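Local coordinates for replication protein B (Plasmid RSF1010, PDB 3H20), which acts as the primase that makes primers on single-stranded DNA for a broad-host-range plasmid replicating exclusively in leading-strand mode, at residues L14-C19 against P94-E99; I24-A29 against P49-M54; D85-E90 against Y105-K110; R225-G230 against Q248-R253; K241-A246 against S268-E273. One frame throughout, in Å; residues are numbered along the deposited sequence.

Contact 1: residues L14-C19 against P94-E99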
# COMPACT_ATOMS: atom_id res chain seq x y z
N LEU A 14 -13.51 22.77 -11.27
CA LEU A 14 -12.46 23.39 -10.44
C LEU A 14 -13.02 24.15 -9.22
O LEU A 14 -12.46 24.06 -8.12
CB LEU A 14 -11.55 24.33 -11.26
CG LEU A 14 -10.84 23.76 -12.50
CD1 LEU A 14 -10.05 24.85 -13.25
CD2 LEU A 14 -9.94 22.59 -12.15
N LYS A 15 -14.11 24.90 -9.42
CA LYS A 15 -14.73 25.63 -8.31
C LYS A 15 -15.27 24.65 -7.27
O LYS A 15 -15.08 24.86 -6.07
CB LYS A 15 -15.83 26.58 -8.78
CG LYS A 15 -16.54 27.35 -7.63
CD LYS A 15 -17.75 28.13 -8.15
CE LYS A 15 -18.75 28.44 -7.04
NZ LYS A 15 -19.84 29.33 -7.55
N ALA A 16 -15.94 23.59 -7.74
CA ALA A 16 -16.56 22.61 -6.85
C ALA A 16 -15.50 21.83 -6.07
O ALA A 16 -15.70 21.47 -4.90
CB ALA A 16 -17.44 21.65 -7.64
N MET A 17 -14.39 21.55 -6.74
CA MET A 17 -13.25 20.90 -6.08
C MET A 17 -12.61 21.86 -5.08
O MET A 17 -12.25 21.47 -3.97
CB MET A 17 -12.24 20.38 -7.10
CG MET A 17 -12.74 19.13 -7.87
SD MET A 17 -11.59 18.59 -9.14
CE MET A 17 -10.42 17.64 -8.15
N GLY A 18 -12.47 23.12 -5.48
CA GLY A 18 -12.08 24.18 -4.57
C GLY A 18 -10.60 24.35 -4.28
O GLY A 18 -10.24 25.24 -3.49
N CYS A 19 -9.75 23.54 -4.90
CA CYS A 19 -8.30 23.62 -4.66
C CYS A 19 -7.67 24.85 -5.31
O CYS A 19 -8.16 25.35 -6.33
CB CYS A 19 -7.58 22.37 -5.18
SG CYS A 19 -8.42 20.82 -4.89
N PRO A 94 -22.09 13.95 -2.38
CA PRO A 94 -20.96 14.32 -3.24
C PRO A 94 -20.76 15.83 -3.30
O PRO A 94 -21.74 16.58 -3.35
CB PRO A 94 -21.38 13.79 -4.62
CG PRO A 94 -22.28 12.64 -4.31
CD PRO A 94 -23.02 13.02 -3.06
N ALA A 95 -19.51 16.27 -3.30
CA ALA A 95 -19.18 17.65 -3.62
C ALA A 95 -19.25 17.91 -5.12
O ALA A 95 -19.51 19.03 -5.56
CB ALA A 95 -17.81 18.01 -3.07
N LEU A 96 -19.00 16.86 -5.90
CA LEU A 96 -19.31 16.88 -7.33
C LEU A 96 -19.46 15.47 -7.88
O LEU A 96 -18.91 14.52 -7.33
CB LEU A 96 -18.23 17.64 -8.10
CG LEU A 96 -16.80 17.14 -7.92
CD1 LEU A 96 -16.02 17.26 -9.22
CD2 LEU A 96 -16.10 17.89 -6.80
N VAL A 97 -20.21 15.34 -8.97
CA VAL A 97 -20.38 14.04 -9.64
C VAL A 97 -20.00 14.18 -11.11
O VAL A 97 -20.43 15.12 -11.78
CB VAL A 97 -21.85 13.54 -9.52
CG1 VAL A 97 -22.06 12.20 -10.28
CG2 VAL A 97 -22.26 13.36 -8.06
N VAL A 98 -19.20 13.23 -11.60
CA VAL A 98 -18.77 13.18 -12.99
C VAL A 98 -19.21 11.86 -13.62
O VAL A 98 -18.98 10.78 -13.06
CB VAL A 98 -17.22 13.37 -13.08
CG1 VAL A 98 -16.68 13.01 -14.47
CG2 VAL A 98 -16.82 14.84 -12.71
N GLU A 99 -19.88 11.94 -14.77
CA GLU A 99 -20.25 10.76 -15.54
C GLU A 99 -19.11 10.46 -16.52
O GLU A 99 -18.84 11.25 -17.43
CB GLU A 99 -21.56 10.98 -16.29
CG GLU A 99 -22.15 9.70 -16.96
CD GLU A 99 -23.63 9.85 -17.34
OE1 GLU A 99 -24.12 11.00 -17.41
OE2 GLU A 99 -24.31 8.82 -17.59
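Ala-16 and Met-17, in the last turn of helix 6-17, pack against Ala-95 and Leu-96 at the start of strand 96-99 in a small, buried, mainly apolar contact where helix meets sheet. The evidence is a set of carbon-carbon approaches plus one methyl beside a carbonyl oxygen, with no hydrogen bond across them. Leu-96 does most of the touching. Its CG stands between the backbone N and the carbonyl carbon (chi1 56°), a crowded position that carries both methyls to the helix. CD2 lies 3.7 Å from Met-17 CG, while Leu-96 CD1 flanks the same Met-17 CG at 4.0 Å, so the methylene sits at the fork of the leucine as the two side chains cross obliquely. Ala-16 comes in alongside: its CB is 4.1 Å from Leu-96 CD2 and also lies 3.9 Å from the backbone O of Ala-95. The small methyl of Ala-16 lets the alpha carbons of Ala-16 and Leu-96 come within 6.4 Å. On the strand side the backbone is irregular, for Ala-95 and Leu-96 both face Trp-108 of strand 104-110, a classic beta bulge in the pairing of the two strands. The end of Met-17 reaches Trp-108, and its side chain also touches Ile-63 and Pro-65 of strand 59-65, so it joins the two antiparallel sheets of the N-terminal region. The helix ends directly after these residues: Gly-18 takes a positive phi of 82°, and its N bonds to Leu-14 O at 2.8 Å.

Contact 2: residues I24-A29 against P49-M54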
# COMPACT_ATOMS: atom_id res chain seq x y z
N ILE A 24 -2.79 17.78 -13.39
CA ILE A 24 -3.51 17.36 -14.59
C ILE A 24 -2.70 16.24 -15.23
O ILE A 24 -1.50 16.37 -15.47
CB ILE A 24 -3.72 18.52 -15.61
CG1 ILE A 24 -4.63 19.62 -15.03
CG2 ILE A 24 -4.25 17.99 -16.95
CD1 ILE A 24 -6.08 19.21 -14.73
N GLY A 25 -3.36 15.11 -15.49
CA GLY A 25 -2.71 13.98 -16.16
C GLY A 25 -3.24 13.78 -17.57
O GLY A 25 -4.45 13.86 -17.81
N VAL A 26 -2.33 13.52 -18.49
CA VAL A 26 -2.67 13.30 -19.89
C VAL A 26 -2.06 11.95 -20.30
O VAL A 26 -0.83 11.78 -20.28
CB VAL A 26 -2.18 14.48 -20.76
CG1 VAL A 26 -2.32 14.17 -22.23
CG2 VAL A 26 -2.97 15.76 -20.43
N ARG A 27 -2.92 10.99 -20.65
CA ARG A 27 -2.48 9.64 -21.02
C ARG A 27 -3.00 9.18 -22.39
O ARG A 27 -4.21 9.18 -22.64
CB ARG A 27 -2.88 8.61 -19.96
CG ARG A 27 -2.34 7.21 -20.22
CD ARG A 27 -2.78 6.19 -19.17
NE ARG A 27 -2.12 4.91 -19.42
CZ ARG A 27 -0.94 4.55 -18.91
NH1 ARG A 27 -0.42 3.37 -19.21
NH2 ARG A 27 -0.29 5.38 -18.10
N ASP A 28 -2.07 8.75 -23.24
CA ASP A 28 -2.38 8.21 -24.55
C ASP A 28 -2.93 6.79 -24.42
O ASP A 28 -2.20 5.85 -24.07
CB ASP A 28 -1.14 8.23 -25.45
CG ASP A 28 -1.46 7.96 -26.92
OD1 ASP A 28 -2.00 6.88 -27.24
OD2 ASP A 28 -1.15 8.83 -27.76
N ALA A 29 -4.21 6.64 -24.72
CA ALA A 29 -4.94 5.37 -24.56
C ALA A 29 -4.43 4.22 -25.44
O ALA A 29 -4.60 3.05 -25.10
CB ALA A 29 -6.42 5.60 -24.82
N PRO A 49 -6.90 24.94 -24.60
CA PRO A 49 -6.63 24.63 -26.00
C PRO A 49 -5.67 23.44 -26.16
O PRO A 49 -5.93 22.56 -26.97
CB PRO A 49 -5.97 25.92 -26.52
CG PRO A 49 -6.57 27.00 -25.70
CD PRO A 49 -6.63 26.37 -24.30
N TRP A 50 -4.59 23.41 -25.39
CA TRP A 50 -3.64 22.29 -25.49
C TRP A 50 -4.29 20.95 -25.09
O TRP A 50 -4.08 19.94 -25.76
CB TRP A 50 -2.37 22.55 -24.68
CG TRP A 50 -1.36 21.45 -24.79
CD1 TRP A 50 -0.68 21.07 -25.92
CD2 TRP A 50 -0.93 20.58 -23.75
NE1 TRP A 50 0.15 20.01 -25.63
CE2 TRP A 50 0.02 19.69 -24.31
CE3 TRP A 50 -1.26 20.45 -22.39
CZ2 TRP A 50 0.65 18.69 -23.55
CZ3 TRP A 50 -0.63 19.46 -21.63
CH2 TRP A 50 0.31 18.59 -22.22
N LEU A 51 -5.06 20.96 -24.00
CA LEU A 51 -5.75 19.75 -23.52
C LEU A 51 -6.74 19.20 -24.55
O LEU A 51 -6.83 17.99 -24.74
CB LEU A 51 -6.46 20.00 -22.17
CG LEU A 51 -5.57 20.37 -20.96
CD1 LEU A 51 -6.45 20.72 -19.76
CD2 LEU A 51 -4.59 19.26 -20.59
N LYS A 52 -7.50 20.09 -25.21
CA LYS A 52 -8.37 19.66 -26.31
C LYS A 52 -7.59 19.07 -27.49
O LYS A 52 -8.03 18.08 -28.08
CB LYS A 52 -9.21 20.82 -26.83
CG LYS A 52 -10.23 21.34 -25.86
CD LYS A 52 -10.49 22.79 -26.17
CE LYS A 52 -11.84 22.98 -26.78
NZ LYS A 52 -12.81 23.33 -25.71
N ARG A 53 -6.46 19.68 -27.84
CA ARG A 53 -5.58 19.13 -28.89
C ARG A 53 -5.17 17.70 -28.54
O ARG A 53 -5.32 16.77 -29.34
CB ARG A 53 -4.35 20.03 -29.09
CG ARG A 53 -3.24 19.45 -30.01
CD ARG A 53 -2.13 20.48 -30.28
NE ARG A 53 -1.09 19.98 -31.18
CZ ARG A 53 -1.15 20.02 -32.50
NH1 ARG A 53 -2.22 20.54 -33.10
NH2 ARG A 53 -0.15 19.54 -33.24
N MET A 54 -4.66 17.53 -27.32
CA MET A 54 -4.20 16.23 -26.83
C MET A 54 -5.32 15.18 -26.81
O MET A 54 -5.11 14.03 -27.20
CB MET A 54 -3.55 16.38 -25.45
CG MET A 54 -2.20 17.14 -25.44
SD MET A 54 -0.89 16.26 -26.33
CE MET A 54 -0.89 17.07 -27.92
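Val-26, at the middle of strand 24-28, can be followed outward to helix 49-54. It leaves the strand toward the helix, and at CB the side chain forks. CG1, anti to the backbone N (chi1 171°), runs to Met-54 and ends 4.1 Å from Met-54 CB, the two side chains crossing at about a right angle. The other branch, CG2, reaches Leu-51 and lies 3.9 Å from Leu-51 CD2. That leucine methyl is shared, since Ile-24 CG2 approaches Leu-51 CD2 from two residues earlier on the strand, also at 3.9 Å. One methyl of the helix thus rests between two strand residues spaced two apart. Beyond CB, Met-54 turns away from the strand, bending at chi2 and chi3, and its CG lies 3.5 Å above the plane of the Trp-50 ring, offset toward the rim. On the strand's own edge, Gly-25 is backbone-bonded to Tyr-62, a residue of the diphosphate pocket; the Val-26 side chain itself is about 12 Å from the diphosphate. The short axes approach to 10.2 Å and run in nearly the same direction, 22° apart. Strands 34-40 and 59-65 are both antiparallel to 21-28 and hence parallel to each other, so a helix running back between them points along 21-28: a beta-alpha-beta crossover through helices 41-46 and 48-56, over the middle strand.

Contact 3: residues D85-E90 against Y105-K110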
# COMPACT_ATOMS: atom_id res chain seq x y z
N ASP A 85 -27.69 7.67 -4.92
CA ASP A 85 -28.91 7.82 -4.12
C ASP A 85 -28.68 7.40 -2.66
O ASP A 85 -29.09 8.09 -1.72
CB ASP A 85 -30.06 6.98 -4.70
CG ASP A 85 -30.54 7.47 -6.06
OD1 ASP A 85 -30.48 8.67 -6.35
OD2 ASP A 85 -31.04 6.63 -6.84
N ASP A 86 -28.04 6.24 -2.48
CA ASP A 86 -27.69 5.75 -1.15
C ASP A 86 -26.71 6.69 -0.43
O ASP A 86 -26.92 7.02 0.73
CB ASP A 86 -27.14 4.32 -1.23
CG ASP A 86 -28.21 3.29 -1.53
OD1 ASP A 86 -29.41 3.66 -1.57
OD2 ASP A 86 -27.87 2.10 -1.73
N MET A 87 -25.66 7.11 -1.13
CA MET A 87 -24.65 8.04 -0.57
C MET A 87 -25.29 9.30 0.00
O MET A 87 -25.03 9.68 1.16
CB MET A 87 -23.58 8.39 -1.62
CG MET A 87 -22.67 7.21 -2.03
SD MET A 87 -21.43 7.68 -3.28
CE MET A 87 -20.40 8.80 -2.33
N LYS A 88 -26.13 9.95 -0.79
CA LYS A 88 -26.84 11.16 -0.36
C LYS A 88 -27.74 10.94 0.87
O LYS A 88 -27.75 11.78 1.78
CB LYS A 88 -27.66 11.75 -1.52
CG LYS A 88 -26.82 12.37 -2.63
CD LYS A 88 -27.72 12.83 -3.79
CE LYS A 88 -26.90 13.37 -4.95
NZ LYS A 88 -27.79 13.90 -6.03
N ALA A 89 -28.47 9.82 0.89
CA ALA A 89 -29.42 9.52 1.97
C ALA A 89 -28.72 9.11 3.28
O ALA A 89 -29.37 8.99 4.33
CB ALA A 89 -30.41 8.44 1.53
N GLU A 90 -27.42 8.89 3.19
CA GLU A 90 -26.58 8.47 4.31
C GLU A 90 -25.57 9.55 4.74
O GLU A 90 -24.68 9.30 5.56
CB GLU A 90 -25.85 7.16 3.96
CG GLU A 90 -26.83 5.97 3.81
CD GLU A 90 -26.22 4.72 3.18
OE1 GLU A 90 -24.98 4.63 3.04
OE2 GLU A 90 -27.00 3.82 2.81
N TYR A 105 -20.34 6.53 -12.98
CA TYR A 105 -20.04 7.80 -12.29
C TYR A 105 -18.85 7.75 -11.34
O TYR A 105 -18.49 6.70 -10.80
CB TYR A 105 -21.27 8.30 -11.50
CG TYR A 105 -22.54 8.43 -12.33
CD1 TYR A 105 -22.84 9.62 -13.00
CD2 TYR A 105 -23.44 7.38 -12.42
CE1 TYR A 105 -24.00 9.74 -13.76
CE2 TYR A 105 -24.61 7.49 -13.18
CZ TYR A 105 -24.88 8.68 -13.85
OH TYR A 105 -26.02 8.80 -14.60
N GLN A 106 -18.25 8.93 -11.14
CA GLN A 106 -17.29 9.21 -10.08
C GLN A 106 -17.86 10.28 -9.18
O GLN A 106 -18.53 11.22 -9.66
CB GLN A 106 -15.98 9.76 -10.68
CG GLN A 106 -15.11 8.69 -11.28
CD GLN A 106 -13.87 9.21 -11.97
OE1 GLN A 106 -13.72 10.42 -12.20
NE2 GLN A 106 -12.97 8.31 -12.30
N ALA A 107 -17.60 10.18 -7.88
CA ALA A 107 -17.94 11.26 -6.96
C ALA A 107 -16.71 11.71 -6.17
O ALA A 107 -15.89 10.88 -5.79
CB ALA A 107 -19.06 10.82 -6.01
N TRP A 108 -16.59 13.01 -5.93
CA TRP A 108 -15.63 13.53 -4.96
C TRP A 108 -16.43 13.93 -3.73
O TRP A 108 -17.38 14.71 -3.84
CB TRP A 108 -14.88 14.75 -5.51
CG TRP A 108 -13.94 14.46 -6.69
CD1 TRP A 108 -14.26 14.49 -8.01
CD2 TRP A 108 -12.54 14.17 -6.63
NE1 TRP A 108 -13.16 14.20 -8.78
CE2 TRP A 108 -12.08 14.01 -7.96
CE3 TRP A 108 -11.62 14.01 -5.58
CZ2 TRP A 108 -10.75 13.71 -8.27
CZ3 TRP A 108 -10.30 13.70 -5.90
CH2 TRP A 108 -9.88 13.55 -7.23
N VAL A 109 -16.08 13.38 -2.58
CA VAL A 109 -16.76 13.71 -1.31
C VAL A 109 -15.81 14.59 -0.48
O VAL A 109 -14.66 14.20 -0.23
CB VAL A 109 -17.12 12.43 -0.52
CG1 VAL A 109 -17.80 12.76 0.84
CG2 VAL A 109 -18.00 11.48 -1.35
N LYS A 110 -16.30 15.76 -0.06
CA LYS A 110 -15.56 16.68 0.80
C LYS A 110 -15.89 16.35 2.25
O LYS A 110 -17.04 16.51 2.69
CB LYS A 110 -15.92 18.15 0.50
CG LYS A 110 -15.11 19.16 1.36
CD LYS A 110 -15.39 20.62 1.01
CE LYS A 110 -14.60 21.54 1.97
NZ LYS A 110 -14.70 22.99 1.61
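Met-87 meets Val-109 and Ala-107 with no flat group between them, so neither ring face nor amide edge is used across this contact. The flat side chains of strand 105-110 serve other neighbours. Trp-108 leaves the strand away from helix 85-89, and its indole touches Leu-75 and Leu-96. Tyr-105 touches Val-97 and Glu-99 of the neighbouring strand and Glu-81 and Leu-84 earlier in the helix. The Gln-106 amide is held at both ends, NE2 by Asp-77 OD1 and OE1 by the backbone N of Arg-145, a residue that lines the diphosphate pocket. What remains for segment 85-90 is methyl against methyl. The alpha carbons of Met-87 and Val-109 are 9.7 Å apart, and the length of the methionine spans that distance. Its chain is straight through chi2 (180°) and bends only at chi3 (67°), which swings the terminal methyl toward the strand. CE then stands 3.7 Å from Val-109 CG2, the branch anti to the valine carbonyl carbon, with the two side chains slanting across each other. A looser approach brings Met-87 CE to 4.4 Å from Ala-107 CB. Both strand residues direct their CB toward the helix, as residues two apart on one strand face should, yet the buried area totals just 81 Å², consistent with a contact carried by a single methyl. Around it, Met-87 also touches Leu-79 and Tyr-131, Ala-107 touches Leu-84, and Val-109 touches Ala-176. Helix 81-89 therefore lies over strand 104-110 in the beta-alpha-beta crossover from strand 73-79 to strand 96-99, the two strands that flank 104-110 in the sheet.

Contact 4: residues R225-G230 against Q248-R253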
# COMPACT_ATOMS: atom_id res chain seq x y z
N ARG A 225 22.03 -19.29 19.41
CA ARG A 225 21.44 -19.06 20.73
C ARG A 225 19.92 -19.24 20.73
O ARG A 225 19.36 -19.78 21.68
CB ARG A 225 21.82 -17.67 21.25
CG ARG A 225 23.32 -17.49 21.49
CD ARG A 225 23.72 -16.02 21.48
NE ARG A 225 23.38 -15.35 22.74
CZ ARG A 225 24.21 -15.25 23.78
NH1 ARG A 225 25.43 -15.78 23.74
NH2 ARG A 225 23.80 -14.62 24.88
N SER A 226 19.28 -18.80 19.65
CA SER A 226 17.83 -18.96 19.48
C SER A 226 17.41 -20.43 19.49
O SER A 226 16.49 -20.81 20.22
CB SER A 226 17.37 -18.28 18.18
OG SER A 226 15.98 -18.03 18.21
N GLU A 227 18.09 -21.25 18.69
CA GLU A 227 17.82 -22.69 18.64
C GLU A 227 18.09 -23.36 20.00
O GLU A 227 17.27 -24.16 20.46
CB GLU A 227 18.65 -23.38 17.54
CG GLU A 227 18.37 -22.91 16.11
CD GLU A 227 16.92 -23.12 15.66
OE1 GLU A 227 16.32 -24.15 16.02
OE2 GLU A 227 16.38 -22.24 14.95
N MET A 228 19.21 -23.02 20.62
CA MET A 228 19.61 -23.61 21.90
C MET A 228 18.60 -23.36 23.02
O MET A 228 18.30 -24.27 23.80
CB MET A 228 21.00 -23.11 22.33
CG MET A 228 22.15 -23.64 21.47
SD MET A 228 22.40 -25.42 21.59
CE MET A 228 23.20 -25.52 23.21
N ALA A 229 18.07 -22.14 23.09
CA ALA A 229 17.12 -21.75 24.14
C ALA A 229 15.90 -22.69 24.23
O ALA A 229 15.36 -22.90 25.31
CB ALA A 229 16.67 -20.31 23.95
N GLY A 230 15.49 -23.23 23.09
CA GLY A 230 14.41 -24.21 23.04
C GLY A 230 14.89 -25.65 23.18
O GLY A 230 14.16 -26.50 23.71
N GLN A 248 23.08 -28.63 13.03
CA GLN A 248 22.38 -29.19 11.87
C GLN A 248 21.41 -28.16 11.26
O GLN A 248 21.29 -28.07 10.03
CB GLN A 248 21.64 -30.48 12.24
CG GLN A 248 20.96 -31.13 11.04
CD GLN A 248 19.88 -32.12 11.42
OE1 GLN A 248 19.60 -32.33 12.60
NE2 GLN A 248 19.25 -32.73 10.41
N LYS A 249 20.73 -27.40 12.12
CA LYS A 249 19.77 -26.39 11.67
C LYS A 249 20.47 -25.23 10.96
O LYS A 249 20.08 -24.85 9.86
CB LYS A 249 18.91 -25.89 12.83
CG LYS A 249 17.71 -26.78 13.13
CD LYS A 249 17.30 -26.69 14.59
CE LYS A 249 15.88 -27.19 14.82
NZ LYS A 249 15.68 -28.62 14.43
N LEU A 250 21.51 -24.68 11.60
CA LEU A 250 22.35 -23.64 11.01
C LEU A 250 23.00 -24.06 9.68
O LEU A 250 23.00 -23.29 8.72
CB LEU A 250 23.43 -23.18 12.01
CG LEU A 250 23.12 -21.98 12.90
CD1 LEU A 250 21.91 -22.22 13.80
CD2 LEU A 250 24.36 -21.60 13.75
N ALA A 251 23.53 -25.28 9.62
CA ALA A 251 24.16 -25.79 8.39
C ALA A 251 23.15 -26.02 7.26
O ALA A 251 23.45 -25.75 6.10
CB ALA A 251 24.93 -27.07 8.67
N SER A 252 21.96 -26.50 7.62
CA SER A 252 20.87 -26.69 6.66
C SER A 252 20.39 -25.36 6.07
O SER A 252 19.86 -25.33 4.95
CB SER A 252 19.70 -27.41 7.31
OG SER A 252 19.99 -28.79 7.46
N ARG A 253 20.56 -24.28 6.82
CA ARG A 253 20.15 -22.94 6.39
C ARG A 253 21.31 -22.17 5.73
O ARG A 253 21.18 -20.98 5.42
CB ARG A 253 19.52 -22.17 7.56
CG ARG A 253 18.17 -22.75 7.98
CD ARG A 253 17.72 -22.34 9.39
NE ARG A 253 16.71 -23.27 9.91
CZ ARG A 253 16.18 -23.24 11.13
NH1 ARG A 253 16.54 -22.32 12.02
NH2 ARG A 253 15.27 -24.15 11.47
O HOH W 1 13.96 -24.35 14.67
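A bend at chi2 (-60°) turns the carboxylate of Glu-227 toward Arg-253, whose chain is extended from CG to NE and comes from the opposite direction. The two residues join helices 220-234 and 239-252, consecutive members of the C-terminal helix bundle, by a salt bridge at a partly exposed place. Arg-253 NH1 donates to Glu-227 OE2 over 2.9 Å with an N-H...O angle of 149°. The donor stands well above the carboxylate plane, the carboxylate and guanidinium planes are 76° apart, and the grip is by a single nitrogen. Arg-253 is the first residue past helix 239-252, and its guanidinium is laid over its own helix: Lys-249 CB sits 4.1 Å above the plane, over the centre. Lys-249 meets the glutamate with its aliphatic part, CD being 3.1 Å from Glu-227 OE1, while the bend at chi4 leaves NZ 4.8 Å from that oxygen, a nearby opposite charge without direct contact. At the base of the carboxylate, Glu-227 CG rests 4.3 Å from Leu-250 CD1, which ties the polar end to the buried side of the bundle. Were Glu-227 an alanine, the Arg-253 guanidinium would probably lose this anionic partner and be freer to swing off the helix surface. Water 1 supplements the bridge: it donates to Glu-227 OE1 at 2.7 Å and lies at the guanidinium edge, in plane, accepting a weak bond from Arg-253 NH2 at 3.5 Å.

Contact 5: residues K241-A246 against S268-E273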
# COMPACT_ATOMS: atom_id res chain seq x y z
N LYS A 241 24.24 -33.01 22.35
CA LYS A 241 23.15 -33.28 21.42
C LYS A 241 22.46 -31.98 21.02
O LYS A 241 22.14 -31.79 19.84
CB LYS A 241 22.15 -34.26 22.04
CG LYS A 241 20.94 -34.58 21.16
CD LYS A 241 19.94 -35.46 21.90
CE LYS A 241 18.71 -35.75 21.05
NZ LYS A 241 18.98 -36.68 19.91
N CYS A 242 22.24 -31.09 21.99
CA CYS A 242 21.72 -29.75 21.72
C CYS A 242 22.58 -29.04 20.67
O CYS A 242 22.05 -28.51 19.69
CB CYS A 242 21.66 -28.91 23.00
SG CYS A 242 20.41 -29.39 24.20
N ASP A 243 23.90 -29.05 20.89
CA ASP A 243 24.84 -28.49 19.92
C ASP A 243 24.65 -29.11 18.54
O ASP A 243 24.60 -28.40 17.54
CB ASP A 243 26.29 -28.73 20.36
CG ASP A 243 26.81 -27.68 21.35
OD1 ASP A 243 26.11 -26.70 21.67
OD2 ASP A 243 27.95 -27.86 21.82
N PHE A 244 24.57 -30.44 18.50
CA PHE A 244 24.45 -31.17 17.25
C PHE A 244 23.20 -30.73 16.46
O PHE A 244 23.27 -30.48 15.26
CB PHE A 244 24.41 -32.68 17.51
CG PHE A 244 24.26 -33.51 16.27
CD1 PHE A 244 25.38 -33.92 15.56
CD2 PHE A 244 23.01 -33.88 15.80
CE1 PHE A 244 25.26 -34.69 14.40
CE2 PHE A 244 22.87 -34.63 14.64
CZ PHE A 244 24.00 -35.04 13.94
N ILE A 245 22.06 -30.65 17.15
CA ILE A 245 20.81 -30.26 16.50
C ILE A 245 20.83 -28.79 16.04
O ILE A 245 20.35 -28.48 14.94
CB ILE A 245 19.56 -30.55 17.39
CG1 ILE A 245 19.46 -32.05 17.69
CG2 ILE A 245 18.29 -30.05 16.71
CD1 ILE A 245 18.34 -32.44 18.64
N ALA A 246 21.37 -27.90 16.87
CA ALA A 246 21.52 -26.50 16.49
C ALA A 246 22.45 -26.36 15.27
O ALA A 246 22.12 -25.66 14.30
CB ALA A 246 22.02 -25.66 17.68
N SER A 268 28.52 -22.13 23.48
CA SER A 268 28.18 -23.52 23.83
C SER A 268 28.50 -23.88 25.28
O SER A 268 29.67 -23.84 25.67
CB SER A 268 28.85 -24.52 22.89
OG SER A 268 28.67 -25.85 23.37
N PRO A 269 27.48 -24.25 26.07
CA PRO A 269 27.75 -24.76 27.41
C PRO A 269 28.52 -26.09 27.38
O PRO A 269 29.39 -26.29 28.21
CB PRO A 269 26.35 -24.96 28.02
CG PRO A 269 25.43 -25.04 26.85
CD PRO A 269 26.03 -24.19 25.78
N ALA A 270 28.20 -26.97 26.42
CA ALA A 270 28.92 -28.24 26.28
C ALA A 270 30.41 -28.04 26.01
O ALA A 270 31.25 -28.80 26.51
CB ALA A 270 28.28 -29.12 25.20
N LEU A 271 30.74 -27.02 25.22
CA LEU A 271 32.12 -26.69 24.89
C LEU A 271 32.90 -26.18 26.10
O LEU A 271 34.06 -26.54 26.28
CB LEU A 271 32.19 -25.65 23.77
CG LEU A 271 33.60 -25.17 23.43
CD1 LEU A 271 34.16 -25.95 22.26
CD2 LEU A 271 33.64 -23.68 23.16
N ALA A 272 32.27 -25.34 26.92
CA ALA A 272 32.91 -24.77 28.12
C ALA A 272 33.46 -25.85 29.05
O ALA A 272 34.39 -25.60 29.83
CB ALA A 272 31.94 -23.87 28.87
N GLU A 273 32.89 -27.05 28.94
CA GLU A 273 33.33 -28.22 29.70
C GLU A 273 34.62 -28.85 29.15
O GLU A 273 35.35 -29.51 29.89
CB GLU A 273 32.21 -29.26 29.76
CG GLU A 273 31.09 -28.88 30.71
CD GLU A 273 30.09 -30.00 30.91
OE1 GLU A 273 29.29 -30.27 29.98
OE2 GLU A 273 30.08 -30.60 32.01
O HOH W 2 25.75 -27.26 24.38
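Asp-243 OD2 and Ser-268 OG meet at 2.6 Å in a short hydrogen bond donated by the serine, which uses the syn lone pair of the carboxylate oxygen. The same OD2 lies 3.6 Å from Ala-270 CB, an apolar neighbour in the first turn of the following helix. While its proton points to the aspartate, the serine oxygen accepts from the backbone N of Leu-271 at 3.0 Å, with an N-H...O angle of 155°. Its orientation follows from chi1 of 171°, which places OG anti to the serine's own N and beside its carbonyl carbon. A second path runs through water 2, which accepts from Ala-270 N at 3.2 Å and donates a weak bond to Asp-243 OD1 at 2.8 Å. Beyond the two segments, the buried carboxylate is also bonded directly by Tyr-282 OH at OD2 and Tyr-224 OH at OD1, hydroxyls from helices 279-291 and 220-234 that help to fix it. The nearby helix N-terminus would probably help to stabilise its negative charge. With an alanine in place of Asp-243, the Ser-268 hydroxyl would probably be left without its acceptor and freer to turn away from Leu-271 N, and both tyrosines would lose a partner. Ser-268, first residue after helix 257-267, stands before the short, weakly bonded helix 269-272: a serine N-cap, positioned by an aspartate of helix 239-252 within the C-terminal helix bundle.

How the contacts relate
Contacts 1, 2 and 3 lie in the N-terminal primase region, and contacts 4 and 5 in the C-terminal helical part on the opposite side of the chain's centre; contact centres in one set lie about 57 to 71 Å from those in the other. The first three close before the last two open. Contact 2 is nested along the chain inside the loop closed by contact 1, their centres about 20 Å apart on different sheets. Contacts 1 and 3 alternate along the chain and touch through neighbouring strands 96-99 and 104-110. Contacts 4 and 5, also alternating, have centres about 11 Å apart and share helix 239-252. This is consistent with a primase body and a separately packed helical body.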